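Local coordinates for protein translation elongation factor 1A (Methanosarcina mazei, PDB 3WND), which is a SelB/EF-Tu/aIF2 gamma-like protein that binds cysteinyl-tRNA(Cys) in its GTP-bound form and is probably a translation elongation factor, at residues K206-L211 / M257-V262; S219-K224 / I234-I239; T293-P298 / V325-P330; K317-G322 / V335-G340. All blocks are in the same frame, centred on the assembly; numbering follows the deposited sequence.

Interaction 1. Residues K206-L211 / M257-V262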
# COMPACT_ATOMS: atom_id res chain seq x y z
N LYS A 206 -17.63 8.75 21.17
CA LYS A 206 -17.45 9.17 19.76
C LYS A 206 -18.23 8.19 18.86
O LYS A 206 -18.80 8.59 17.80
CB LYS A 206 -15.94 9.23 19.38
CG LYS A 206 -15.16 10.56 19.69
CD LYS A 206 -13.72 10.63 19.06
CE LYS A 206 -13.68 11.16 17.59
NZ LYS A 206 -12.40 11.16 16.79
N GLY A 207 -18.29 6.93 19.30
CA GLY A 207 -18.92 5.82 18.58
C GLY A 207 -18.00 5.39 17.45
O GLY A 207 -16.75 5.32 17.67
N CYS A 208 -18.59 5.11 16.26
CA CYS A 208 -17.85 4.43 15.18
C CYS A 208 -16.78 5.39 14.60
O CYS A 208 -17.13 6.47 14.07
CB CYS A 208 -18.79 4.00 14.07
SG CYS A 208 -17.96 3.12 12.69
N VAL A 209 -15.50 4.97 14.67
CA VAL A 209 -14.40 5.68 14.06
C VAL A 209 -13.69 4.74 13.04
O VAL A 209 -13.46 3.53 13.30
CB VAL A 209 -13.41 6.21 15.13
CG1 VAL A 209 -12.11 6.79 14.46
CG2 VAL A 209 -14.14 7.24 15.99
N VAL A 210 -13.35 5.29 11.85
CA VAL A 210 -12.57 4.48 10.91
C VAL A 210 -11.32 5.30 10.62
O VAL A 210 -11.35 6.52 10.65
CB VAL A 210 -13.34 4.19 9.61
CG1 VAL A 210 -14.55 3.29 9.90
CG2 VAL A 210 -13.64 5.47 8.85
N LEU A 211 -10.23 4.59 10.36
CA LEU A 211 -8.96 5.23 9.92
C LEU A 211 -8.77 4.70 8.51
O LEU A 211 -9.02 3.50 8.16
CB LEU A 211 -7.79 4.79 10.76
CG LEU A 211 -8.04 4.80 12.29
CD1 LEU A 211 -6.78 4.35 13.00
CD2 LEU A 211 -8.48 6.17 12.76
N MET A 257 -12.21 9.12 10.75
CA MET A 257 -13.56 9.67 10.56
C MET A 257 -14.55 9.07 11.53
O MET A 257 -14.65 7.80 11.70
CB MET A 257 -14.09 9.41 9.13
CG MET A 257 -13.18 10.03 8.05
SD MET A 257 -13.86 9.57 6.42
CE MET A 257 -13.13 10.92 5.46
N ARG A 258 -15.36 9.97 12.11
CA ARG A 258 -16.49 9.52 12.95
C ARG A 258 -17.64 9.33 12.01
O ARG A 258 -18.02 10.27 11.25
CB ARG A 258 -16.80 10.60 13.99
CG ARG A 258 -17.13 10.02 15.34
CD ARG A 258 -16.91 11.07 16.42
NE ARG A 258 -18.07 11.93 16.65
CZ ARG A 258 -18.11 13.27 16.48
NH1 ARG A 258 -17.04 13.99 16.02
NH2 ARG A 258 -19.24 13.90 16.74
N LEU A 259 -18.22 8.14 12.02
CA LEU A 259 -19.33 7.84 11.08
C LEU A 259 -20.64 7.65 11.89
O LEU A 259 -20.66 7.01 12.96
CB LEU A 259 -19.06 6.47 10.37
CG LEU A 259 -17.72 6.39 9.60
CD1 LEU A 259 -17.74 5.03 8.91
CD2 LEU A 259 -17.52 7.60 8.69
N LYS A 260 -21.71 8.19 11.33
CA LYS A 260 -23.12 7.92 11.77
C LYS A 260 -23.80 6.85 10.87
O LYS A 260 -23.60 6.79 9.60
CB LYS A 260 -23.98 9.23 11.80
CG LYS A 260 -25.33 9.08 12.56
CD LYS A 260 -26.31 10.26 12.44
CE LYS A 260 -25.68 11.59 12.83
NZ LYS A 260 -26.63 12.71 12.52
N ASN A 261 -24.57 5.98 11.53
CA ASN A 261 -25.42 4.98 10.90
C ASN A 261 -24.73 3.67 10.63
O ASN A 261 -25.23 2.80 9.87
CB ASN A 261 -26.18 5.51 9.66
CG ASN A 261 -27.43 4.73 9.37
OD1 ASN A 261 -28.24 4.44 10.28
ND2 ASN A 261 -27.65 4.42 8.10
N VAL A 262 -23.54 3.50 11.20
CA VAL A 262 -22.87 2.18 11.03
C VAL A 262 -22.05 1.83 12.28
O VAL A 262 -21.53 2.72 12.99
CB VAL A 262 -22.04 2.13 9.72
CG1 VAL A 262 -20.85 3.11 9.80
CG2 VAL A 262 -21.52 0.74 9.44
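Backbone hydrogen bonding joins Val210 to Met257 and Cys208 to Leu259, setting the antiparallel register of two strands whose axes come within 4.7 Å. Val210 and Met257 form a hydrogen-bonded pair. Met257 N donates to Val210 O at 2.7 Å, and Val210 N returns the bond to Met257 O. A third bond runs from Leu259 N to Cys208 O and is nearly straight, at 166° about the hydrogen. The same Cys208 O also receives a CA-H...O contact from Arg258, whose partner in the intervening non-hydrogen-bonded pair is Val209.

The apolar contacts lie on the face that carries Val210 and Met257. Val210 splits its two methyl groups between neighbours: CG1 reaches Leu259 CD1 at 3.8 Å, while CG2 leans on Met257 CB. Beyond them, Cys208 has SG anti to the backbone N (chi1 -179°). This sets the sulfur near Val262 CG1, at 4.1 Å, while Cys208 CB packs close to Val262 O, 3.2 Å away. Ile267 covers this group from a loop.

The third kind of contact involves charged chains, but through their carbons. Lys206 crosses Arg258 at about a right angle, with Lys206 CE placed 3.4 Å from Arg258 CD, though the lysine is poorly ordered and this distance uncertain. Lys206 O sits at the edge of the Arg258 guanidinium, near its plane, and Arg258 NH1 makes a weak hydrogen bond to Ser238 OG.

The register is thus set by main-chain bonds and a buried apolar face, whereas the two basic chains contribute mainly their hydrocarbon parts.

Interaction 2. Residues S219-K224 / I234-I239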
# COMPACT_ATOMS: atom_id res chain seq x y z
N SER A 219 -12.97 14.44 0.43
CA SER A 219 -14.06 14.03 1.32
C SER A 219 -14.38 15.23 2.22
O SER A 219 -13.50 15.97 2.62
CB SER A 219 -13.60 12.81 2.17
OG SER A 219 -14.57 12.44 3.07
N LYS A 220 -15.66 15.49 2.46
CA LYS A 220 -16.05 16.67 3.25
C LYS A 220 -16.79 16.26 4.48
O LYS A 220 -17.60 15.31 4.48
CB LYS A 220 -16.93 17.58 2.39
CG LYS A 220 -16.17 18.28 1.25
CD LYS A 220 -17.13 19.03 0.31
CE LYS A 220 -17.77 20.25 0.92
NZ LYS A 220 -16.68 21.25 1.16
N ASP A 221 -16.51 17.01 5.57
CA ASP A 221 -17.27 16.78 6.81
C ASP A 221 -18.76 16.99 6.54
O ASP A 221 -19.16 17.88 5.78
CB ASP A 221 -16.70 17.74 7.87
CG ASP A 221 -17.21 17.42 9.28
OD1 ASP A 221 -17.76 16.36 9.58
OD2 ASP A 221 -16.94 18.27 10.13
N LYS A 222 -19.59 16.12 7.12
CA LYS A 222 -21.02 16.15 6.93
C LYS A 222 -21.49 15.52 5.62
O LYS A 222 -22.69 15.49 5.35
CB LYS A 222 -21.66 17.50 7.21
CG LYS A 222 -21.12 18.11 8.54
CD LYS A 222 -21.43 17.06 9.69
CE LYS A 222 -21.38 17.69 11.06
NZ LYS A 222 -20.01 18.00 11.32
N ASP A 223 -20.58 14.96 4.80
CA ASP A 223 -21.04 14.28 3.61
C ASP A 223 -22.00 13.12 3.94
O ASP A 223 -21.85 12.43 4.92
CB ASP A 223 -19.84 13.61 2.87
CG ASP A 223 -19.16 14.60 1.88
OD1 ASP A 223 -19.70 15.71 1.61
OD2 ASP A 223 -18.10 14.15 1.39
N LYS A 224 -23.02 13.02 3.13
CA LYS A 224 -23.88 11.88 3.21
C LYS A 224 -23.48 11.00 2.04
O LYS A 224 -23.52 11.43 0.88
CB LYS A 224 -25.32 12.37 3.08
CG LYS A 224 -25.77 13.29 4.27
CD LYS A 224 -27.31 13.48 4.28
CE LYS A 224 -27.95 12.68 5.43
NZ LYS A 224 -27.38 13.00 6.78
N ILE A 234 -24.36 6.41 5.01
CA ILE A 234 -23.67 6.84 6.23
C ILE A 234 -23.51 8.32 6.15
O ILE A 234 -23.73 8.89 5.09
CB ILE A 234 -22.31 6.10 6.43
CG1 ILE A 234 -21.37 6.38 5.21
CG2 ILE A 234 -22.46 4.57 6.54
CD1 ILE A 234 -19.88 6.10 5.50
N GLU A 235 -23.24 8.95 7.31
CA GLU A 235 -22.88 10.39 7.26
C GLU A 235 -21.55 10.47 7.92
O GLU A 235 -21.34 9.84 8.97
CB GLU A 235 -23.93 11.26 8.07
CG GLU A 235 -23.53 12.76 8.21
CD GLU A 235 -24.43 13.48 9.18
OE1 GLU A 235 -25.43 12.89 9.70
OE2 GLU A 235 -24.09 14.64 9.50
N ILE A 236 -20.69 11.34 7.36
CA ILE A 236 -19.43 11.67 8.01
C ILE A 236 -19.65 12.74 9.07
O ILE A 236 -19.95 13.91 8.73
CB ILE A 236 -18.45 12.14 6.97
CG1 ILE A 236 -18.21 10.96 5.97
CG2 ILE A 236 -17.13 12.57 7.69
CD1 ILE A 236 -17.17 11.29 4.90
N ARG A 237 -19.58 12.35 10.35
CA ARG A 237 -19.80 13.31 11.43
C ARG A 237 -18.60 14.22 11.73
O ARG A 237 -18.79 15.35 12.23
CB ARG A 237 -20.15 12.57 12.72
CG ARG A 237 -21.46 11.85 12.77
CD ARG A 237 -21.79 11.20 14.11
NE ARG A 237 -20.93 10.06 14.37
CZ ARG A 237 -21.13 9.17 15.35
NH1 ARG A 237 -22.12 9.32 16.13
NH2 ARG A 237 -20.25 8.16 15.49
N SER A 238 -17.34 13.75 11.51
CA SER A 238 -16.17 14.65 11.64
C SER A 238 -15.04 13.92 10.95
O SER A 238 -15.11 12.72 10.72
CB SER A 238 -15.77 14.92 13.11
OG SER A 238 -15.53 13.67 13.73
N ILE A 239 -14.06 14.68 10.51
CA ILE A 239 -12.84 14.10 9.93
C ILE A 239 -11.71 14.66 10.78
O ILE A 239 -11.61 15.91 10.95
CB ILE A 239 -12.70 14.60 8.46
CG1 ILE A 239 -14.00 14.28 7.65
CG2 ILE A 239 -11.45 13.97 7.82
CD1 ILE A 239 -13.95 14.69 6.18
O HOH W 1 -24.68 15.75 6.95
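Ile236 and Ile239 push their CD1 methyls into the bend formed by residues 219 to 223, and this is the close-packed side of the contact. Ile236 CD1 lies 3.4 Å from Ser219 OG, and Ile239 CD1 comes within 3.5 Å of Asp221 N. Ile236 has CG1 anti to its carbonyl carbon (chi1 -62°), which carries CD1 beneath the turn. Its main chain is gripped as well: Ile236 N donates to Asp223 O at 2.9 Å in a nearly straight bond (164° at the hydrogen), whereas Lys222 N reaches Ile236 O at 2.8 Å by a more bent path. Within the turn, Asp223 N bonds back to Lys220 O, and Lys220 N meets Asp223 OD2 from above the carboxylate plane.

The outer side is held by long, flexible groups. Lys222 folds over so that NZ approaches Arg237 O at 3.1 Å from above the carbonyl plane, and it also forms a salt bridge with Asp221, through weak hydrogen bonds to OD1 and OD2. Asp221 OD1 is only 3.0 Å from Arg237 O; both are acceptors, and the lysine charge, close to both, probably eases their repulsion. Lys224 NZ forms a long salt bridge with Glu235 OE1, at 3.5 Å; Lys260 is the stronger partner of that carboxylate. A water donates to Lys222 O and, weakly, to Glu235 OE2.

A type II beta turn from Lys220 to Asp223 here leads into the antiparallel pairing of strands 224-228 and 232-241, while Arg237 and Ser238 form a classic beta bulge opposite Arg258, consistent with the beta-barrel second domain of SelB-like factors.

Interaction 3. Residues T293-P298 / V325-P330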
# COMPACT_ATOMS: atom_id res chain seq x y z
N THR A 293 6.36 -17.28 -11.56
CA THR A 293 5.37 -18.07 -10.88
C THR A 293 5.12 -19.39 -11.66
O THR A 293 5.79 -19.65 -12.65
CB THR A 293 4.04 -17.25 -10.67
OG1 THR A 293 3.21 -17.95 -9.73
CG2 THR A 293 3.27 -17.07 -11.98
N LYS A 294 4.17 -20.17 -11.18
CA LYS A 294 3.77 -21.51 -11.77
C LYS A 294 2.66 -21.26 -12.75
O LYS A 294 1.85 -20.33 -12.52
CB LYS A 294 3.20 -22.44 -10.62
CG LYS A 294 4.11 -23.37 -9.84
CD LYS A 294 4.82 -24.46 -10.65
CE LYS A 294 4.77 -25.87 -10.06
NZ LYS A 294 6.07 -26.70 -10.18
N LYS A 295 2.57 -22.06 -13.80
CA LYS A 295 1.43 -21.94 -14.69
C LYS A 295 0.13 -22.06 -13.89
O LYS A 295 0.02 -22.86 -12.93
CB LYS A 295 1.48 -23.02 -15.81
CG LYS A 295 1.23 -24.44 -15.36
CD LYS A 295 1.63 -25.48 -16.48
CE LYS A 295 0.61 -26.58 -16.53
NZ LYS A 295 1.10 -27.84 -17.15
N ILE A 296 -0.84 -21.24 -14.27
CA ILE A 296 -2.16 -21.21 -13.63
C ILE A 296 -3.09 -22.16 -14.36
O ILE A 296 -3.10 -22.18 -15.61
CB ILE A 296 -2.74 -19.76 -13.66
CG1 ILE A 296 -1.76 -18.85 -12.89
CG2 ILE A 296 -4.15 -19.72 -13.00
CD1 ILE A 296 -2.25 -17.42 -12.84
N GLU A 297 -3.87 -22.95 -13.59
CA GLU A 297 -4.69 -24.00 -14.18
C GLU A 297 -6.09 -23.83 -13.63
O GLU A 297 -6.25 -23.29 -12.52
CB GLU A 297 -4.18 -25.40 -13.80
CG GLU A 297 -2.93 -25.73 -14.61
CD GLU A 297 -2.32 -27.08 -14.31
OE1 GLU A 297 -2.43 -27.96 -15.16
OE2 GLU A 297 -1.73 -27.24 -13.23
N PRO A 298 -7.10 -24.26 -14.42
CA PRO A 298 -8.50 -24.25 -13.92
C PRO A 298 -8.58 -25.07 -12.68
O PRO A 298 -7.77 -26.03 -12.48
CB PRO A 298 -9.37 -24.88 -15.06
CG PRO A 298 -8.45 -25.07 -16.20
CD PRO A 298 -6.99 -24.77 -15.80
N VAL A 325 -8.72 -22.12 -22.58
CA VAL A 325 -7.48 -22.87 -22.56
C VAL A 325 -7.30 -23.62 -21.25
O VAL A 325 -7.97 -23.33 -20.24
CB VAL A 325 -6.29 -21.95 -22.74
CG1 VAL A 325 -6.32 -21.36 -24.12
CG2 VAL A 325 -6.30 -20.80 -21.70
N GLU A 326 -6.40 -24.59 -21.26
CA GLU A 326 -6.19 -25.37 -20.05
C GLU A 326 -5.15 -24.81 -19.08
O GLU A 326 -4.98 -25.39 -17.95
CB GLU A 326 -5.87 -26.85 -20.38
CG GLU A 326 -7.03 -27.63 -21.01
CD GLU A 326 -8.39 -27.38 -20.33
OE1 GLU A 326 -8.51 -27.72 -19.12
OE2 GLU A 326 -9.34 -26.84 -21.00
N GLU A 327 -4.47 -23.70 -19.46
CA GLU A 327 -3.40 -23.14 -18.61
C GLU A 327 -3.11 -21.72 -19.01
O GLU A 327 -3.37 -21.33 -20.17
CB GLU A 327 -2.08 -23.97 -18.69
CG GLU A 327 -1.57 -24.07 -20.13
CD GLU A 327 -0.41 -24.98 -20.30
OE1 GLU A 327 -0.41 -26.11 -19.70
OE2 GLU A 327 0.47 -24.53 -21.08
N ALA A 328 -2.54 -20.94 -18.06
CA ALA A 328 -1.96 -19.67 -18.42
C ALA A 328 -0.52 -19.79 -17.95
O ALA A 328 -0.31 -19.90 -16.75
CB ALA A 328 -2.70 -18.54 -17.71
N LYS A 329 0.43 -19.73 -18.89
CA LYS A 329 1.83 -19.89 -18.59
C LYS A 329 2.38 -18.64 -17.86
O LYS A 329 1.82 -17.53 -18.01
CB LYS A 329 2.68 -20.11 -19.89
CG LYS A 329 2.39 -21.53 -20.50
CD LYS A 329 3.32 -21.93 -21.65
CE LYS A 329 3.27 -20.96 -22.84
NZ LYS A 329 4.42 -21.14 -23.72
N PRO A 330 3.45 -18.82 -17.10
CA PRO A 330 4.14 -17.69 -16.56
C PRO A 330 4.46 -16.76 -17.71
O PRO A 330 4.89 -17.22 -18.84
CB PRO A 330 5.43 -18.32 -15.97
CG PRO A 330 5.07 -19.78 -15.75
CD PRO A 330 4.11 -20.12 -16.82
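Lys295 reaches across to Ala328, Pro330 and Glu327, and its side chain can be followed outward as a guide to the contact. Its CB sits 3.7 Å from Ala328 O and 4.0 Å from Pro330 CD. CG lies between the backbone N and the carbonyl carbon (chi1 70°), a placement that sends the chain outward beside Glu327. CD then approaches Glu327 OE1, CE comes to 3.4 Å from the same oxygen, and NZ ends in a salt bridge with Glu327 OE1, also at 3.4 Å. The two chains cross at a slant.

Beneath this pair, Ile296 and Ala328 make one antiparallel bridge. Ile296 N donates to Ala328 O, and Ala328 N answers with a bond of 2.8 Å that lies in the carbonyl plane of Ile296 O. Prolines pack at both ends: Pro330 CG touches Thr293 O at 3.2 Å, and Pro298 CD lies 3.0 Å from Glu326 O. Ile296 turns its side chain inward to Val315 of strand 309-320.

Two irregular loops are therefore pinned by a pair of reciprocal main-chain bonds. The salt bridge lies on the surface, where solvent probably weakens it, and the prolines bring C-H groups rather than donors to the carbonyls at the ends.

Interaction 4. Residues K317-G322 / V335-G340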
# COMPACT_ATOMS: atom_id res chain seq x y z
N LYS A 317 -12.21 -20.46 -15.09
CA LYS A 317 -12.02 -20.51 -16.51
C LYS A 317 -10.88 -19.61 -16.87
O LYS A 317 -10.68 -18.54 -16.25
CB LYS A 317 -13.32 -20.12 -17.32
CG LYS A 317 -13.21 -20.54 -18.82
CD LYS A 317 -14.26 -19.92 -19.76
CE LYS A 317 -15.64 -20.51 -19.55
NZ LYS A 317 -16.55 -19.98 -20.61
N ILE A 318 -10.08 -20.08 -17.83
CA ILE A 318 -8.97 -19.32 -18.37
C ILE A 318 -9.23 -19.15 -19.86
O ILE A 318 -9.48 -20.13 -20.57
CB ILE A 318 -7.59 -20.06 -18.18
CG1 ILE A 318 -7.44 -20.47 -16.73
CG2 ILE A 318 -6.47 -19.15 -18.69
CD1 ILE A 318 -6.16 -21.23 -16.37
N LEU A 319 -9.20 -17.89 -20.31
CA LEU A 319 -9.30 -17.56 -21.73
C LEU A 319 -8.10 -16.82 -22.25
O LEU A 319 -7.52 -15.94 -21.56
CB LEU A 319 -10.57 -16.76 -22.02
CG LEU A 319 -11.84 -17.40 -21.41
CD1 LEU A 319 -12.25 -16.73 -20.10
CD2 LEU A 319 -13.05 -17.48 -22.36
N VAL A 320 -7.71 -17.17 -23.48
CA VAL A 320 -6.74 -16.40 -24.24
C VAL A 320 -7.42 -16.14 -25.58
O VAL A 320 -7.90 -17.10 -26.24
CB VAL A 320 -5.47 -17.18 -24.42
CG1 VAL A 320 -4.43 -16.31 -25.06
CG2 VAL A 320 -4.90 -17.54 -23.08
N ASP A 321 -7.54 -14.87 -25.95
CA ASP A 321 -8.21 -14.41 -27.20
C ASP A 321 -9.66 -14.88 -27.29
O ASP A 321 -10.13 -15.35 -28.34
CB ASP A 321 -7.48 -14.87 -28.46
CG ASP A 321 -6.01 -14.47 -28.49
OD1 ASP A 321 -5.51 -13.78 -27.65
OD2 ASP A 321 -5.34 -14.95 -29.43
N GLY A 322 -10.34 -14.74 -26.16
CA GLY A 322 -11.67 -15.26 -25.97
C GLY A 322 -11.87 -16.76 -26.09
O GLY A 322 -13.00 -17.24 -25.95
N VAL A 335 -7.41 -13.95 -19.67
CA VAL A 335 -8.55 -13.63 -18.86
C VAL A 335 -8.79 -14.73 -17.89
O VAL A 335 -8.84 -15.95 -18.24
CB VAL A 335 -9.82 -13.29 -19.71
CG1 VAL A 335 -11.03 -13.10 -18.79
CG2 VAL A 335 -9.52 -12.04 -20.57
N LEU A 336 -8.97 -14.32 -16.63
CA LEU A 336 -9.32 -15.27 -15.62
C LEU A 336 -10.75 -15.03 -15.10
O LEU A 336 -11.09 -13.92 -14.68
CB LEU A 336 -8.36 -15.28 -14.45
CG LEU A 336 -6.90 -15.70 -14.77
CD1 LEU A 336 -6.04 -15.69 -13.46
CD2 LEU A 336 -6.83 -17.08 -15.42
N GLU A 337 -11.60 -16.07 -15.15
CA GLU A 337 -12.88 -15.98 -14.48
C GLU A 337 -12.61 -16.60 -13.12
O GLU A 337 -12.22 -17.75 -13.02
CB GLU A 337 -13.96 -16.72 -15.36
CG GLU A 337 -14.73 -15.66 -16.16
CD GLU A 337 -15.44 -16.19 -17.38
OE1 GLU A 337 -15.80 -17.35 -17.32
OE2 GLU A 337 -15.64 -15.47 -18.41
N LEU A 338 -12.82 -15.82 -12.06
CA LEU A 338 -12.51 -16.27 -10.71
C LEU A 338 -13.80 -16.32 -9.82
O LEU A 338 -14.61 -15.47 -9.96
CB LEU A 338 -11.51 -15.26 -10.08
CG LEU A 338 -10.17 -15.17 -10.78
CD1 LEU A 338 -9.41 -14.06 -10.02
CD2 LEU A 338 -9.37 -16.49 -10.70
N SER A 339 -13.91 -17.23 -8.86
CA SER A 339 -15.02 -17.22 -7.92
C SER A 339 -14.51 -17.22 -6.48
O SER A 339 -13.45 -17.79 -6.19
CB SER A 339 -15.89 -18.46 -8.11
OG SER A 339 -15.13 -19.64 -7.79
N GLY A 340 -15.31 -16.65 -5.59
CA GLY A 340 -14.93 -16.57 -4.15
C GLY A 340 -16.19 -16.55 -3.28
O GLY A 340 -17.33 -16.60 -3.79
O HOH W 2 -17.73 -18.28 -18.74
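The carboxylate of Glu337 sets its two oxygens beside Lys317 and Leu319 on the facing strand: OE1 lies 3.7 Å from Lys317 CB, and OE2 is 4.0 Å from Leu319 CD1. Among the flat peptide groups, the carbonyls of Val335 and Leu319 each take the other residue's N-H within their own planes. The bond from Val335 N to Leu319 O is 2.7 Å long and nearly straight, at 171°. At the next hydrogen-bonded pair, beyond Ile318 and Leu336, Glu337 N donates to Lys317 O at 2.9 Å, but the return bond from Lys317 N to Glu337 O is weak.

Lys317 and Glu337 run side by side, pointing the same way, yet their charges stop short of a salt bridge. A water joins them instead, accepting from Lys317 NZ at 2.8 Å and donating to Glu337 OE1 at 2.6 Å. On the other face, Leu336 CD2 nestles against Ile318 CG1 at 3.7 Å, in a buried layer that Pro298 and Leu354 extend.

Strands 309-320 and 333-340 thus pair in regular antiparallel fashion, with a mixed, partly exposed face of Lys317, Leu319, Val335 and Glu337 and a buried face of Ile318 and Leu336, consistent with the third, beta-barrel domain of SelB-like factors.

The four contacts fall into two distant groups. Interactions 1 and 2 lie 10 Å apart, centre to centre, and both reach one curled antiparallel sheet where strands 254-260 and 232-241 are neighbours; a probable Arg258 O to Arg237 N hydrogen bond joins them, and interaction 2 is nested within the loop that interaction 1 closes. Interactions 3 and 4, with centres 11 Å apart, alternate their segments along the chain and meet where Ile318 packs on residues 296-298. About 39 to 45 Å separates the centres of one group from those of the other. They come in series, consistent with two successive beta domains, away from the annotated nucleotide site.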